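Local structure of diaminopimelate decarboxylase (Psychromonas ingrahamii, 4XG1) at residues I110-A115 with M121-E126; E392-G397 with F401-R406; G158-I163 with E207-I212; A44-A49 with H54-A59. The protein probably catalyses the pyridoxal phosphate-dependent decarboxylation of meso-diaminopimelate to L-lysine, the closing reaction of the diaminopimelate route, and acts as a homodimer. All blocks are in the same frame, centred on the assembly; numbering follows the deposited sequence.

Contacts 1, 3 and 4 belong to the TIM-barrel part of the chain, whereas contact 2 lies in the other, mixed beta sheet. Contacts 1 and 4 each pack a helix against a strand of the same parallel sheet and meet where Met-121 CE lies 3.6 Å from Leu-55 CD2. Both are buried, but contact 1 is mainly apolar, without hydrogen bonds across it, while contact 4 adds a histidine-carboxylate hydrogen bond and a bridging water. Contact 3, partly buried, joins the starts of two helices through a proline-histidine CH-pi contact. Contact 2, also buried, is a hairpin held by backbone hydrogen bonds at the subunit interface; its centre is about 38 Å from that of contact 3.

Contact 1 of 4, residues I110-A115 with M121-E126; sequences IEISAA and MCFNVE
The ring of Phe-123 reaches from its strand to the helix turn carrying Ile-112 and Ala-115, and the whole contact consists of what those two residues present to its far end. Apolar contacts dominate: Ala-115 CB approaches Phe-123 CZ to 3.8 Å, and Ile-112 CG2 lies 3.9 Å from Phe-123 CE2, the isoleucine slanting across the end of the ring, so two methyl groups one helical turn apart converge on the same corner. With CG of Phe-123 anti to its carbonyl carbon (chi1 -68°), the side chain bridges most of the gap between helix and strand, whose nearest CA atoms, those of Ile-112 and Phe-123, are 8.7 Å apart. The second kind of contact involves the backbone: Ile-112 O lies near the ring plane, at the edge, 3.9 Å from Phe-123 CZ. No hydrogen bond joins the two segments, and the interface is small, 123 Å² in all. A valine in place of Phe-123 would probably open a gap beneath the helix, leaving the methyls of Ile-112 and Ala-115 without their partner. The contact lies within a beta-alpha-beta unit of the barrel: helix 109-117 follows strand 100-102, on which Ala-115 also rests through Phe-102, and leads into strand 122-125. That strand hydrogen-bonds to Phe-102 on one side and to Ser-148 of strand 145-152 on the other, while Ile-112 also touches Arg-133 of helix 128-140.

Contact 2 of 4, residues E392-G397 with F401-R406; sequences EILVDG and FIVRER
Glu-392 and Leu-394 pair with Arg-404 and Phe-401 in an antiparallel hairpin interrupted by a classic beta bulge, in which Val-403 and Arg-404 both face Glu-392. The evidence is at Glu-392 O, which accepts from Val-403 N at 2.9 Å and from Arg-404 N at 3.0 Å, both donors on the same face of its carbonyl plane. Beyond the bulge, Leu-394 N to Phe-401 O (2.7 Å) and its reciprocal bond restore regular pairing, with Ile-393 and Ile-402 forming the intervening non-hydrogen-bonded pair. Among the side chains, Glu-392 lies obliquely across Arg-404, whose chain, extended with CG anti to the backbone N (chi1 176°), brings CD to 3.3 Å from Glu-392 OE1. The carboxylate and guanidinium planes differ by 29°, yet Glu-392 OE1 and Arg-404 NE stay 4.3 Å apart, too far for a salt bridge. Glu-392 OE2 bonds instead to Tyr-33 OH, and Arg-404 NH1 forms a salt bridge with Glu-416 of the second subunit. Leu-394 CB packs on Val-403 CG1 at 3.6 Å. Strand 391-396 also pairs in parallel with strand 30-34, helix 66-74 covers Leu-394 and Val-403 through Ala-67, and Leu-419 of the second subunit packs on both.

Contact 3 of 4, residues G158-I163 with E207-I212; sequences GTHPYI and EIAPFI. With TME (propane), chain Q.
His-160 lays its imidazole against the ring of Pro-210, whose CG sits over one face, 4.0 Å from the centroid of the His-160 ring and 18° off its normal. This is a CH-pi contact, displaced toward the rim, and the two side chains cross at about a right angle. The opposite face of the imidazole is covered by Thr-159 CG2, so the ring is held between two aliphatic groups. A third meets it at the edge, where Ala-209 CB lies near the ring plane, 3.6 Å from His-160 CE1. With CG beside the backbone N (chi1 -54°), the imidazole is directed across to the start of the facing helix. Pro-210 has a second neighbour: Ile-163 CD1 touches Pro-210 CG at 3.5 Å, the two side chains again crossing at about a right angle, so one proline carbon is shared by His-160 and Ile-163. Substituting alanine for His-160 would probably open a gap beside Ala-209 and leave Pro-210 packed against Ile-163 with no ring to lean on. No hydrogen bond links the segments. Glu-207, Ile-208 and Ala-209 line a bound propane: Ile-208 CB lies 3.6 Å from its C2 and Ala-209 CB 3.7 Å from its C1. His-160 occupies the N-cap position of helix 161-169, and Ala-209 and Pro-210 lie in the first turn of helix 209-227. Each helix follows a barrel strand, 145-152 or 192-198, so the arrangement joins two beta-alpha loops at the C-terminal rim of the strands, the end where TIM barrels carry their active sites.

Contact 4 of 4, residues A44-A49 with H54-A59; sequences AFDSAA and HLICYA
His-54 stands beneath the helix with the centre of its ring under Ala-49 and its edge toward Asp-46. Ala-49 CB sits over the middle of one face, 3.6 Å from the centroid of the His-54 ring, a CH-pi contact. At the edge, His-54 NE2 donates to Asp-46 OD1 at 2.7 Å. Asp-46 OD1 lies close to the imidazole plane, while the carboxylate plane is turned 45° from it, and the donor reaches OD1 from above that carboxylate plane. His-54 adopts the crowded position for this, CG between its backbone N and carbonyl carbon (chi1 71°). His-54 ND1 bonds to the carbonyl of His-52, so two acceptors fix the ring's rotation and may favour its protonated form. Helix 35-49 leads into strand 54-59 and packs on the parallel strands of the TIM barrel; the axis of segment 44-49 runs at 167° to that of strand 54-59, 9.0 Å away at the closest. Asp-46 OD1 also receives a water at 3.0 Å that in turn accepts from Ile-56 N. Next to this polar bridge, Ile-56 points CD1 up at the helix, 3.3 Å from Phe-45 CB. The Phe-45 ring leads on to Pro-275 and Met-257, while Ala-59 touches the bound pyridoxal phosphate-lysine adduct.

Contact 1 of 4, residues I110-A115 with M121-E126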
loop_
_atom_site.group_PDB
_atom_site.type_symbol
_atom_site.label_atom_id
_atom_site.label_comp_id
_atom_site.label_asym_id
_atom_site.label_seq_id
_atom_site.Cartn_x
_atom_site.Cartn_y
_atom_site.Cartn_z
ATOM N N ILE B 110 -7.405 7.235 -22.353
ATOM C CA ILE B 110 -8.713 6.932 -21.794
ATOM C C ILE B 110 -9.109 7.910 -20.685
ATOM O O ILE B 110 -10.235 8.413 -20.662
ATOM C CB ILE B 110 -8.787 5.483 -21.286
ATOM C CG1 ILE B 110 -8.753 4.533 -22.493
ATOM C CG2 ILE B 110 -10.069 5.250 -20.480
ATOM C CD1 ILE B 110 -8.770 3.056 -22.140
ATOM N N GLU B 111 -8.179 8.203 -19.786
ATOM C CA GLU B 111 -8.441 9.154 -18.721
ATOM C C GLU B 111 -8.625 10.540 -19.296
ATOM O O GLU B 111 -9.439 11.301 -18.821
ATOM C CB GLU B 111 -7.297 9.166 -17.682
ATOM C CG GLU B 111 -7.082 7.839 -16.979
ATOM C CD GLU B 111 -5.965 7.894 -15.925
ATOM O OE1 GLU B 111 -4.788 7.967 -16.329
ATOM O OE2 GLU B 111 -6.280 7.831 -14.714
ATOM N N ILE B 112 -7.813 10.898 -20.265
ATOM C CA ILE B 112 -7.893 12.260 -20.818
ATOM C C ILE B 112 -9.207 12.492 -21.561
ATOM O O ILE B 112 -9.864 13.519 -21.389
ATOM C CB ILE B 112 -6.743 12.539 -21.770
ATOM C CG1 ILE B 112 -5.416 12.601 -20.996
ATOM C CG2 ILE B 112 -6.961 13.867 -22.461
ATOM C CD1 ILE B 112 -4.219 12.180 -21.829
ATOM N N SER B 113 -9.597 11.500 -22.353
ATOM C CA SER B 113 -10.916 11.479 -22.944
ATOM C C SER B 113 -12.052 11.616 -21.934
ATOM O O SER B 113 -12.966 12.419 -22.107
ATOM C CB SER B 113 -11.077 10.186 -23.709
ATOM O OG SER B 113 -12.304 10.232 -24.403
ATOM N N ALA B 114 -11.991 10.862 -20.851
ATOM C CA ALA B 114 -13.086 10.919 -19.899
ATOM C C ALA B 114 -13.171 12.284 -19.276
ATOM O O ALA B 114 -14.274 12.807 -19.020
ATOM C CB ALA B 114 -12.935 9.861 -18.824
ATOM N N ALA B 115 -12.018 12.866 -19.015
ATOM C CA ALA B 115 -11.966 14.159 -18.328
ATOM C C ALA B 115 -12.421 15.282 -19.269
ATOM O O ALA B 115 -13.097 16.236 -18.859
ATOM C CB ALA B 115 -10.554 14.423 -17.849
ATOM N N MET B 121 -12.071 21.765 -15.624
ATOM C CA MET B 121 -11.391 23.044 -15.674
ATOM C C MET B 121 -10.008 23.033 -16.357
ATOM O O MET B 121 -9.734 23.915 -17.151
ATOM C CB MET B 121 -11.203 23.600 -14.270
ATOM C CG MET B 121 -10.684 25.021 -14.226
ATOM S SD MET B 121 -10.634 25.669 -12.531
ATOM C CE MET B 121 -12.354 25.968 -12.238
ATOM N N CYS B 122 -9.134 22.075 -16.044
ATOM C CA CYS B 122 -7.729 22.196 -16.461
ATOM C C CYS B 122 -6.948 20.891 -16.289
ATOM O O CYS B 122 -7.159 20.164 -15.341
ATOM C CB CYS B 122 -7.053 23.330 -15.646
ATOM S SG CYS B 122 -5.578 24.027 -16.384
ATOM N N PHE B 123 -6.037 20.637 -17.211
ATOM C CA PHE B 123 -5.068 19.568 -17.118
ATOM C C PHE B 123 -3.735 20.170 -16.702
ATOM O O PHE B 123 -3.210 20.997 -17.400
ATOM C CB PHE B 123 -4.878 18.889 -18.461
ATOM C CG PHE B 123 -6.071 18.117 -18.933
ATOM C CD1 PHE B 123 -7.142 18.767 -19.554
ATOM C CD2 PHE B 123 -6.136 16.735 -18.769
ATOM C CE1 PHE B 123 -8.248 18.060 -19.994
ATOM C CE2 PHE B 123 -7.235 16.018 -19.210
ATOM C CZ PHE B 123 -8.296 16.683 -19.815
ATOM N N ASN B 124 -3.201 19.783 -15.554
ATOM C CA ASN B 124 -1.881 20.210 -15.135
ATOM C C ASN B 124 -0.862 19.273 -15.760
ATOM O O ASN B 124 -0.656 18.165 -15.276
ATOM C CB ASN B 124 -1.786 20.188 -13.616
ATOM C CG ASN B 124 -2.654 21.249 -12.968
ATOM O OD1 ASN B 124 -2.954 22.275 -13.590
ATOM N ND2 ASN B 124 -3.086 21.015 -11.722
ATOM N N VAL B 125 -0.225 19.724 -16.842
ATOM C CA VAL B 125 0.654 18.885 -17.663
ATOM C C VAL B 125 2.090 18.821 -17.126
ATOM O O VAL B 125 2.657 19.831 -16.688
ATOM C CB VAL B 125 0.698 19.378 -19.133
ATOM C CG1 VAL B 125 1.658 18.558 -19.988
ATOM C CG2 VAL B 125 -0.682 19.332 -19.743
ATOM N N GLU B 126 2.679 17.631 -17.236
ATOM C CA GLU B 126 3.973 17.303 -16.625
ATOM C C GLU B 126 5.053 16.851 -17.615
ATOM O O GLU B 126 6.186 16.683 -17.244
ATOM C CB GLU B 126 3.763 16.165 -15.609
ATOM C CG GLU B 126 2.717 16.520 -14.553
ATOM C CD GLU B 126 3.153 16.250 -13.117
ATOM O OE1 GLU B 126 4.374 16.106 -12.894
ATOM O OE2 GLU B 126 2.256 16.201 -12.225
#

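Contact 2 of 4, residues E392-G397 with F401-R406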
loop_
_atom_site.group_PDB
_atom_site.type_symbol
_atom_site.label_atom_id
_atom_site.label_comp_id
_atom_site.label_asym_id
_atom_site.label_seq_id
_atom_site.Cartn_x
_atom_site.Cartn_y
_atom_site.Cartn_z
ATOM N N GLU B 392 -14.947 2.650 7.745
ATOM C CA GLU B 392 -14.722 4.056 7.914
ATOM C C GLU B 392 -16.038 4.688 8.313
ATOM O O GLU B 392 -17.074 4.437 7.706
ATOM C CB GLU B 392 -14.213 4.680 6.617
ATOM C CG GLU B 392 -12.812 4.287 6.251
ATOM C CD GLU B 392 -12.434 4.697 4.863
ATOM O OE1 GLU B 392 -12.393 3.827 3.981
ATOM O OE2 GLU B 392 -12.174 5.895 4.618
ATOM N N ILE B 393 -15.956 5.545 9.339
ATOM C CA ILE B 393 -17.104 6.137 9.993
ATOM C C ILE B 393 -16.981 7.627 10.059
ATOM O O ILE B 393 -15.944 8.162 10.445
ATOM C CB ILE B 393 -17.177 5.647 11.422
ATOM C CG1 ILE B 393 -17.338 4.145 11.420
ATOM C CG2 ILE B 393 -18.381 6.249 12.159
ATOM C CD1 ILE B 393 -17.100 3.542 12.785
ATOM N N LEU B 394 -18.056 8.306 9.720
ATOM C CA LEU B 394 -18.095 9.756 9.759
ATOM C C LEU B 394 -19.031 10.214 10.865
ATOM O O LEU B 394 -20.224 9.883 10.842
ATOM C CB LEU B 394 -18.600 10.306 8.419
ATOM C CG LEU B 394 -18.513 11.830 8.275
ATOM C CD1 LEU B 394 -17.136 12.392 8.618
ATOM C CD2 LEU B 394 -18.852 12.215 6.862
ATOM N N VAL B 395 -18.489 10.984 11.796
ATOM C CA VAL B 395 -19.252 11.506 12.895
ATOM C C VAL B 395 -19.712 12.938 12.657
ATOM O O VAL B 395 -18.943 13.804 12.228
ATOM C CB VAL B 395 -18.477 11.482 14.189
ATOM C CG1 VAL B 395 -19.297 12.136 15.296
ATOM C CG2 VAL B 395 -18.168 10.051 14.573
ATOM N N ASP B 396 -21.006 13.157 12.910
ATOM C CA ASP B 396 -21.628 14.465 12.790
ATOM C C ASP B 396 -22.404 14.771 14.072
ATOM O O ASP B 396 -23.458 14.182 14.338
ATOM C CB ASP B 396 -22.565 14.492 11.599
ATOM C CG ASP B 396 -23.075 15.864 11.332
ATOM O OD1 ASP B 396 -22.780 16.752 12.194
ATOM O OD2 ASP B 396 -23.721 16.070 10.255
ATOM N N GLY B 397 -21.866 15.669 14.872
ATOM C CA GLY B 397 -22.476 16.008 16.136
ATOM C C GLY B 397 -22.628 14.808 17.026
ATOM O O GLY B 397 -21.668 14.340 17.625
ATOM N N PHE B 401 -22.189 7.913 11.001
ATOM C CA PHE B 401 -22.577 7.208 9.805
ATOM C C PHE B 401 -21.433 6.380 9.209
ATOM O O PHE B 401 -20.243 6.763 9.230
ATOM C CB PHE B 401 -23.189 8.187 8.844
ATOM C CG PHE B 401 -23.967 7.550 7.737
ATOM C CD1 PHE B 401 -25.310 7.230 7.911
ATOM C CD2 PHE B 401 -23.378 7.285 6.486
ATOM C CE1 PHE B 401 -26.035 6.656 6.869
ATOM C CE2 PHE B 401 -24.112 6.732 5.444
ATOM C CZ PHE B 401 -25.430 6.410 5.642
ATOM N N ILE B 402 -21.757 5.152 8.823
ATOM C CA ILE B 402 -20.785 4.273 8.202
ATOM C C ILE B 402 -20.659 4.737 6.792
ATOM O O ILE B 402 -21.599 4.559 6.007
ATOM C CB ILE B 402 -21.215 2.802 8.233
ATOM C CG1 ILE B 402 -21.201 2.278 9.677
ATOM C CG2 ILE B 402 -20.240 1.980 7.412
ATOM C CD1 ILE B 402 -21.770 0.886 9.867
ATOM N N VAL B 403 -19.505 5.318 6.453
ATOM C CA VAL B 403 -19.268 5.839 5.108
ATOM C C VAL B 403 -18.404 4.901 4.262
ATOM O O VAL B 403 -18.257 5.080 3.065
ATOM C CB VAL B 403 -18.648 7.253 5.154
ATOM C CG1 VAL B 403 -19.673 8.247 5.692
ATOM C CG2 VAL B 403 -17.370 7.313 5.989
ATOM N N ARG B 404 -17.812 3.906 4.888
ATOM C CA ARG B 404 -17.325 2.752 4.140
ATOM C C ARG B 404 -17.403 1.481 4.963
ATOM O O ARG B 404 -16.800 1.361 6.026
ATOM C CB ARG B 404 -15.909 2.963 3.649
ATOM C CG ARG B 404 -15.364 1.735 2.956
ATOM C CD ARG B 404 -14.260 2.009 1.944
ATOM N NE ARG B 404 -13.797 0.724 1.414
ATOM C CZ ARG B 404 -13.655 0.405 0.124
ATOM N NH1 ARG B 404 -13.860 1.248 -0.843
ATOM N NH2 ARG B 404 -13.229 -0.776 -0.178
ATOM N N GLU B 405 -18.188 0.543 4.479
ATOM C CA GLU B 405 -18.375 -0.709 5.176
ATOM C C GLU B 405 -17.083 -1.503 5.193
ATOM O O GLU B 405 -16.333 -1.565 4.173
ATOM C CB GLU B 405 -19.446 -1.519 4.499
ATOM C CG GLU B 405 -20.844 -0.936 4.632
ATOM C CD GLU B 405 -21.747 -1.381 3.458
ATOM O OE1 GLU B 405 -21.426 -2.394 2.744
ATOM O OE2 GLU B 405 -22.773 -0.712 3.209
ATOM N N ARG B 406 -16.832 -2.135 6.342
ATOM C CA ARG B 406 -15.776 -3.120 6.434
ATOM C C ARG B 406 -15.925 -4.118 5.248
ATOM O O ARG B 406 -17.032 -4.596 4.955
ATOM C CB ARG B 406 -15.866 -3.854 7.770
ATOM C CG ARG B 406 -14.656 -4.715 8.034
ATOM C CD ARG B 406 -14.666 -5.399 9.367
ATOM N NE ARG B 406 -14.979 -4.436 10.406
ATOM C CZ ARG B 406 -14.104 -3.592 10.934
ATOM N NH1 ARG B 406 -12.827 -3.565 10.544
ATOM N NH2 ARG B 406 -14.497 -2.810 11.898
#

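Contact 3 of 4, residues G158-I163 with E207-I212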
loop_
_atom_site.group_PDB
_atom_site.type_symbol
_atom_site.label_atom_id
_atom_site.label_comp_id
_atom_site.label_asym_id
_atom_site.label_seq_id
_atom_site.Cartn_x
_atom_site.Cartn_y
_atom_site.Cartn_z
ATOM N N GLY B 158 20.521 26.681 -1.273
ATOM C CA GLY B 158 21.136 27.108 -0.014
ATOM C C GLY B 158 20.165 27.561 1.051
ATOM O O GLY B 158 20.537 27.672 2.211
ATOM N N THR B 159 18.927 27.842 0.666
ATOM C CA THR B 159 17.895 28.172 1.646
ATOM C C THR B 159 16.817 27.085 1.799
ATOM O O THR B 159 16.165 27.022 2.849
ATOM C CB THR B 159 17.260 29.542 1.322
ATOM O OG1 THR B 159 18.267 30.572 1.460
ATOM C CG2 THR B 159 16.157 29.845 2.270
ATOM N N HIS B 160 16.606 26.239 0.790
ATOM C CA HIS B 160 15.658 25.137 0.953
ATOM C C HIS B 160 16.219 23.927 0.241
ATOM O O HIS B 160 15.833 23.600 -0.873
ATOM C CB HIS B 160 14.321 25.519 0.373
ATOM C CG HIS B 160 13.783 26.783 0.924
ATOM N ND1 HIS B 160 13.398 26.907 2.242
ATOM C CD2 HIS B 160 13.581 27.997 0.345
ATOM C CE1 HIS B 160 12.987 28.142 2.454
ATOM N NE2 HIS B 160 13.077 28.820 1.319
ATOM N N PRO B 161 17.186 23.270 0.884
ATOM C CA PRO B 161 17.930 22.269 0.144
ATOM C C PRO B 161 17.069 21.053 -0.238
ATOM O O PRO B 161 17.153 20.583 -1.357
ATOM C CB PRO B 161 19.084 21.924 1.100
ATOM C CG PRO B 161 18.738 22.501 2.433
ATOM C CD PRO B 161 17.460 23.237 2.339
ATOM N N TYR B 162 16.232 20.572 0.664
ATOM C CA TYR B 162 15.451 19.380 0.367
ATOM C C TYR B 162 14.434 19.660 -0.752
ATOM O O TYR B 162 14.323 18.896 -1.710
ATOM C CB TYR B 162 14.713 18.850 1.608
ATOM C CG TYR B 162 15.606 18.378 2.707
ATOM C CD1 TYR B 162 16.368 17.214 2.571
ATOM C CD2 TYR B 162 15.716 19.087 3.895
ATOM C CE1 TYR B 162 17.212 16.764 3.594
ATOM C CE2 TYR B 162 16.546 18.643 4.916
ATOM C CZ TYR B 162 17.286 17.480 4.771
ATOM O OH TYR B 162 18.131 17.054 5.802
ATOM N N ILE B 163 13.708 20.768 -0.637
ATOM C CA ILE B 163 12.702 21.066 -1.645
ATOM C C ILE B 163 13.343 21.213 -3.005
ATOM O O ILE B 163 12.831 20.744 -4.024
ATOM C CB ILE B 163 11.917 22.330 -1.274
ATOM C CG1 ILE B 163 10.991 22.028 -0.091
ATOM C CG2 ILE B 163 11.112 22.831 -2.439
ATOM C CD1 ILE B 163 10.847 23.207 0.864
ATOM N N GLU B 207 7.270 25.384 6.649
ATOM C CA GLU B 207 7.700 26.788 6.519
ATOM C C GLU B 207 6.900 27.460 5.397
ATOM O O GLU B 207 6.614 26.818 4.374
ATOM C CB GLU B 207 9.186 26.843 6.130
ATOM C CG GLU B 207 10.138 26.225 7.154
ATOM C CD GLU B 207 11.025 27.292 7.763
ATOM O OE1 GLU B 207 11.964 27.783 7.058
ATOM O OE2 GLU B 207 10.760 27.647 8.936
ATOM N N ILE B 208 6.598 28.747 5.535
ATOM C CA ILE B 208 5.977 29.524 4.448
ATOM C C ILE B 208 6.958 29.877 3.333
ATOM O O ILE B 208 6.591 29.980 2.169
ATOM C CB ILE B 208 5.393 30.863 4.994
ATOM C CG1 ILE B 208 4.214 30.596 5.927
ATOM C CG2 ILE B 208 4.933 31.838 3.901
ATOM C CD1 ILE B 208 3.901 31.722 6.909
ATOM N N ALA B 209 8.226 30.035 3.669
ATOM C CA ALA B 209 9.183 30.603 2.743
ATOM C C ALA B 209 9.218 29.951 1.373
ATOM O O ALA B 209 9.202 30.632 0.344
ATOM C CB ALA B 209 10.568 30.622 3.371
ATOM N N PRO B 210 9.261 28.622 1.318
ATOM C CA PRO B 210 9.393 28.029 -0.010
ATOM C C PRO B 210 8.220 28.307 -0.903
ATOM O O PRO B 210 8.346 28.328 -2.132
ATOM C CB PRO B 210 9.514 26.519 0.274
ATOM C CG PRO B 210 9.639 26.366 1.725
ATOM C CD PRO B 210 9.143 27.618 2.375
ATOM N N PHE B 211 7.050 28.425 -0.294
ATOM C CA PHE B 211 5.833 28.654 -1.077
ATOM C C PHE B 211 5.919 30.030 -1.743
ATOM O O PHE B 211 5.724 30.189 -2.944
ATOM C CB PHE B 211 4.614 28.562 -0.159
ATOM C CG PHE B 211 4.385 27.188 0.402
ATOM C CD1 PHE B 211 3.911 26.162 -0.428
ATOM C CD2 PHE B 211 4.646 26.899 1.732
ATOM C CE1 PHE B 211 3.700 24.871 0.070
ATOM C CE2 PHE B 211 4.432 25.616 2.233
ATOM C CZ PHE B 211 3.977 24.595 1.401
ATOM N N ILE B 212 6.336 31.005 -0.959
ATOM C CA ILE B 212 6.505 32.360 -1.460
ATOM C C ILE B 212 7.563 32.388 -2.522
ATOM O O ILE B 212 7.392 32.924 -3.616
ATOM C CB ILE B 212 6.928 33.305 -0.334
ATOM C CG1 ILE B 212 5.888 33.344 0.783
ATOM C CG2 ILE B 212 7.099 34.699 -0.890
ATOM C CD1 ILE B 212 4.487 33.726 0.347
HETATM C C1 TME Q . 9.855 30.704 7.007
HETATM C C2 TME Q . 8.350 30.973 6.998
HETATM C C3 TME Q . 7.545 30.200 8.073
#

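Contact 4 of 4, residues A44-A49 with H54-A59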
loop_
_atom_site.group_PDB
_atom_site.type_symbol
_atom_site.label_atom_id
_atom_site.label_comp_id
_atom_site.label_asym_id
_atom_site.label_seq_id
_atom_site.Cartn_x
_atom_site.Cartn_y
_atom_site.Cartn_z
ATOM N N ALA B 44 -11.131 27.314 6.794
ATOM C CA ALA B 44 -9.910 28.028 7.162
ATOM C C ALA B 44 -9.142 28.431 5.926
ATOM O O ALA B 44 -8.737 29.583 5.832
ATOM C CB ALA B 44 -9.039 27.194 8.058
ATOM N N PHE B 45 -9.040 27.540 4.944
ATOM C CA PHE B 45 -8.403 27.877 3.680
ATOM C C PHE B 45 -9.221 28.838 2.812
ATOM O O PHE B 45 -8.694 29.769 2.204
ATOM C CB PHE B 45 -8.185 26.610 2.821
ATOM C CG PHE B 45 -6.856 25.912 3.035
ATOM C CD1 PHE B 45 -5.735 26.395 2.437
ATOM C CD2 PHE B 45 -6.760 24.763 3.815
ATOM C CE1 PHE B 45 -4.514 25.784 2.620
ATOM C CE2 PHE B 45 -5.544 24.148 4.019
ATOM C CZ PHE B 45 -4.409 24.670 3.405
ATOM N N ASP B 46 -10.512 28.554 2.680
ATOM C CA ASP B 46 -11.363 29.294 1.770
ATOM C C ASP B 46 -11.564 30.738 2.231
ATOM O O ASP B 46 -11.370 31.679 1.467
ATOM C CB ASP B 46 -12.705 28.619 1.673
ATOM C CG ASP B 46 -13.585 29.232 0.616
ATOM O OD1 ASP B 46 -13.171 29.235 -0.569
ATOM O OD2 ASP B 46 -14.706 29.671 1.001
ATOM N N SER B 47 -11.916 30.907 3.493
ATOM C CA SER B 47 -12.129 32.232 4.061
ATOM C C SER B 47 -10.869 33.057 3.875
ATOM O O SER B 47 -10.908 34.127 3.240
ATOM C CB SER B 47 -12.462 32.149 5.552
ATOM O OG SER B 47 -13.709 31.535 5.721
ATOM N N ALA B 48 -9.752 32.535 4.384
ATOM C CA ALA B 48 -8.497 33.248 4.366
ATOM C C ALA B 48 -8.144 33.776 2.987
ATOM O O ALA B 48 -7.477 34.796 2.882
ATOM C CB ALA B 48 -7.394 32.382 4.907
ATOM N N ALA B 49 -8.606 33.121 1.930
ATOM C CA ALA B 49 -8.395 33.646 0.595
ATOM C C ALA B 49 -9.367 34.790 0.253
ATOM O O ALA B 49 -9.075 35.634 -0.619
ATOM C CB ALA B 49 -8.507 32.545 -0.424
ATOM N N HIS B 54 -10.282 32.939 -6.185
ATOM C CA HIS B 54 -9.641 31.679 -5.871
ATOM C C HIS B 54 -10.534 30.478 -6.055
ATOM O O HIS B 54 -11.765 30.577 -6.083
ATOM C CB HIS B 54 -9.188 31.702 -4.439
ATOM C CG HIS B 54 -10.307 31.641 -3.458
ATOM N ND1 HIS B 54 -11.178 32.682 -3.261
ATOM C CD2 HIS B 54 -10.690 30.664 -2.607
ATOM C CE1 HIS B 54 -12.059 32.345 -2.335
ATOM N NE2 HIS B 54 -11.773 31.129 -1.909
ATOM N N LEU B 55 -9.887 29.325 -6.206
ATOM C CA LEU B 55 -10.562 28.051 -6.045
ATOM C C LEU B 55 -9.756 27.109 -5.155
ATOM O O LEU B 55 -8.544 26.985 -5.288
ATOM C CB LEU B 55 -10.834 27.411 -7.396
ATOM C CG LEU B 55 -11.607 26.105 -7.331
ATOM C CD1 LEU B 55 -12.955 26.298 -6.668
ATOM C CD2 LEU B 55 -11.780 25.543 -8.720
ATOM N N ILE B 56 -10.455 26.456 -4.245
ATOM C CA ILE B 56 -9.847 25.405 -3.462
ATOM C C ILE B 56 -10.196 24.049 -4.008
ATOM O O ILE B 56 -11.340 23.596 -3.940
ATOM C CB ILE B 56 -10.206 25.568 -2.017
ATOM C CG1 ILE B 56 -9.658 26.924 -1.632
ATOM C CG2 ILE B 56 -9.646 24.414 -1.207
ATOM C CD1 ILE B 56 -9.537 27.144 -0.158
ATOM N N CYS B 57 -9.186 23.447 -4.630
ATOM C CA CYS B 57 -9.277 22.140 -5.256
ATOM C C CYS B 57 -8.724 21.047 -4.322
ATOM O O CYS B 57 -7.575 20.699 -4.399
ATOM C CB CYS B 57 -8.485 22.141 -6.529
ATOM S SG CYS B 57 -9.267 23.148 -7.754
ATOM N N TYR B 58 -9.560 20.543 -3.430
ATOM C CA TYR B 58 -9.152 19.496 -2.514
ATOM C C TYR B 58 -8.455 18.383 -3.230
ATOM O O TYR B 58 -8.893 17.937 -4.312
ATOM C CB TYR B 58 -10.345 18.950 -1.764
ATOM C CG TYR B 58 -10.015 17.711 -0.996
ATOM C CD1 TYR B 58 -9.110 17.730 0.044
ATOM C CD2 TYR B 58 -10.652 16.513 -1.294
ATOM C CE1 TYR B 58 -8.848 16.578 0.788
ATOM C CE2 TYR B 58 -10.379 15.361 -0.577
ATOM C CZ TYR B 58 -9.480 15.400 0.457
ATOM O OH TYR B 58 -9.256 14.263 1.129
ATOM N N ALA B 59 -7.358 17.931 -2.643
ATOM C CA ALA B 59 -6.557 16.862 -3.243
ATOM C C ALA B 59 -7.137 15.480 -2.850
ATOM O O ALA B 59 -6.927 14.973 -1.759
ATOM C CB ALA B 59 -5.122 16.985 -2.788
HETATM O O HOH W 1 -12.767 27.576 -3.058
#